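Local coordinates for Thg1-like uncharacterized protein (Bacillus thuringiensis, PDB 4KGM), which probably adds nucleotides to the 5' end of tRNA in the 3'-5' direction, using a polymerase palm-like catalytic domain that binds ATP and magnesium, at residues A[64-68]-A[79-85]. Numbering follows the deposited sequence.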
loop_
_atom_site.group_PDB
_atom_site.type_symbol
_atom_site.label_atom_id
_atom_site.label_comp_id
_atom_site.label_asym_id
_atom_site.label_seq_id
_atom_site.Cartn_x
_atom_site.Cartn_y
_atom_site.Cartn_z
ATOM N N ILE A 64 7.602 23.104 -4.540
ATOM C CA ILE A 64 6.626 22.096 -4.135
ATOM C C ILE A 64 5.219 22.678 -4.037
ATOM O O ILE A 64 4.966 23.591 -3.249
ATOM C CB ILE A 64 7.014 21.436 -2.797
ATOM C CG1 ILE A 64 8.285 20.603 -2.969
ATOM C CG2 ILE A 64 5.882 20.563 -2.290
ATOM C CD1 ILE A 64 8.789 19.981 -1.684
ATOM N N MET A 65 4.308 22.144 -4.847
ATOM C CA MET A 65 2.924 22.608 -4.870
ATOM C C MET A 65 2.237 22.378 -3.526
ATOM O O MET A 65 2.172 21.250 -3.038
ATOM C CB MET A 65 2.143 21.904 -5.984
ATOM C CG MET A 65 0.677 22.309 -6.068
ATOM S SD MET A 65 -0.236 21.416 -7.351
ATOM C CE MET A 65 0.817 21.697 -8.774
ATOM N N GLY A 66 1.737 23.456 -2.931
ATOM C CA GLY A 66 1.029 23.374 -1.666
ATOM C C GLY A 66 1.913 23.490 -0.437
ATOM O O GLY A 66 1.435 23.342 0.688
ATOM N N ALA A 67 3.201 23.754 -0.643
ATOM C CA ALA A 67 4.143 23.883 0.468
ATOM C C ALA A 67 3.821 25.096 1.338
ATOM O O ALA A 67 3.712 26.218 0.845
ATOM C CB ALA A 67 5.572 23.958 -0.045
ATOM N N LYS A 68 3.669 24.858 2.637
ATOM C CA LYS A 68 3.289 25.911 3.569
ATOM C C LYS A 68 4.402 26.234 4.560
ATOM O O LYS A 68 4.616 27.393 4.908
ATOM C CB LYS A 68 2.018 25.517 4.322
ATOM C CG LYS A 68 0.783 25.430 3.440
ATOM C CD LYS A 68 0.379 26.802 2.930
ATOM C CE LYS A 68 -0.756 26.707 1.925
ATOM N NZ LYS A 68 -0.318 26.066 0.654
ATOM N N ILE A 79 8.719 18.946 5.584
ATOM C CA ILE A 79 7.931 19.881 4.791
ATOM C C ILE A 79 6.435 19.632 4.962
ATOM O O ILE A 79 5.959 18.510 4.771
ATOM C CB ILE A 79 8.285 19.776 3.298
ATOM C CG1 ILE A 79 9.800 19.894 3.103
ATOM C CG2 ILE A 79 7.541 20.837 2.496
ATOM C CD1 ILE A 79 10.274 19.491 1.727
ATOM N N LEU A 80 5.700 20.678 5.332
ATOM C CA LEU A 80 4.249 20.592 5.451
ATOM C C LEU A 80 3.575 20.997 4.148
ATOM O O LEU A 80 3.724 22.130 3.687
ATOM C CB LEU A 80 3.736 21.476 6.590
ATOM C CG LEU A 80 2.223 21.727 6.596
ATOM C CD1 LEU A 80 1.449 20.432 6.802
ATOM C CD2 LEU A 80 1.841 22.753 7.647
ATOM N N ILE A 81 2.832 20.064 3.561
ATOM C CA ILE A 81 2.110 20.329 2.324
ATOM C C ILE A 81 0.606 20.217 2.548
ATOM O O ILE A 81 0.126 19.236 3.118
ATOM C CB ILE A 81 2.517 19.344 1.213
ATOM C CG1 ILE A 81 4.040 19.225 1.132
ATOM C CG2 ILE A 81 1.943 19.781 -0.122
ATOM C CD1 ILE A 81 4.514 18.194 0.134
ATOM N N THR A 82 -0.133 21.229 2.109
ATOM C CA THR A 82 -1.589 21.191 2.167
ATOM C C THR A 82 -2.159 21.287 0.759
ATOM O O THR A 82 -1.611 21.989 -0.090
ATOM C CB THR A 82 -2.169 22.332 3.028
ATOM O OG1 THR A 82 -1.878 23.594 2.416
ATOM C CG2 THR A 82 -1.583 22.295 4.431
ATOM N N ASN A 83 -3.258 20.581 0.514
ATOM C CA ASN A 83 -3.869 20.552 -0.809
ATOM C C ASN A 83 -5.371 20.811 -0.768
ATOM O O ASN A 83 -6.113 20.331 -1.624
ATOM C CB ASN A 83 -3.594 19.210 -1.488
ATOM C CG ASN A 83 -4.027 18.033 -0.636
ATOM O OD1 ASN A 83 -4.626 18.207 0.428
ATOM N ND2 ASN A 83 -3.727 16.823 -1.100
ATOM N N TYR A 84 -5.813 21.568 0.230
ATOM C CA TYR A 84 -7.236 21.837 0.408
ATOM C C TYR A 84 -7.516 23.317 0.647
ATOM O O TYR A 84 -8.495 23.672 1.304
ATOM C CB TYR A 84 -7.794 21.001 1.561
ATOM C CG TYR A 84 -6.957 21.053 2.820
ATOM C CD1 TYR A 84 -5.961 20.111 3.055
ATOM C CD2 TYR A 84 -7.163 22.040 3.776
ATOM C CE1 TYR A 84 -5.193 20.153 4.205
ATOM C CE2 TYR A 84 -6.399 22.089 4.930
ATOM C CZ TYR A 84 -5.416 21.143 5.138
ATOM O OH TYR A 84 -4.654 21.185 6.284
ATOM N N ASP A 85 -6.650 24.171 0.110
ATOM C CA ASP A 85 -6.803 25.617 0.232
ATOM C C ASP A 85 -8.134 26.062 -0.365
ATOM O O ASP A 85 -8.899 26.794 0.266
ATOM C CB ASP A 85 -5.650 26.336 -0.473
ATOM C CG ASP A 85 -4.287 25.893 0.031
ATOM O OD1 ASP A 85 -3.345 26.712 -0.018
ATOM O OD2 ASP A 85 -4.156 24.730 0.470
#
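Lys68 N donates to Leu80 O (2.9 Å) and Thr82 N to Gly66 O (3.0 Å), two backbone bonds that flank the antiparallel, non-hydrogen-bonded pair Ala67–Ile81 at the open end of the hairpin formed by strands 67-73 and 76-81. Lys68 and Leu69 both bond opposite Leu80, consistent with a classic beta bulge. In the type II turn Ile64–Ala67, Gly66 has a positive phi (89°), where a side chain would press on the preceding carbonyl oxygen; its CA lies 3.4 Å from Thr82 O.

Apolar contacts line the Ala67–Ile81 face. In Ile64, chi1 of -67° sets CG1 beside the backbone N and CG2 anti to it: CD1 meets Ile79 CD1 tip to tip (3.8 Å), and CG2 lies across Ile81 CD1 (3.7 Å).

On the other face, Phe236 packs against Leu80 and the lysine chain. Bends at chi2 and chi4 (-69°) carry Lys68 across Thr82 to a salt bridge, NZ to Asp85 OD1 (3.2 Å), whose hydrogen bond is weak. Gly66 O takes two donors, the nearly straight Thr82 N-H and, weakly, Lys68 NZ. Thr82 OG1 donates to the syn side of Asp85 OD2 (3.2 Å), helping hold the carboxylate facing the lysine.

The isoleucines thus pack between turn and strand 25-31, the polar pairs opposite.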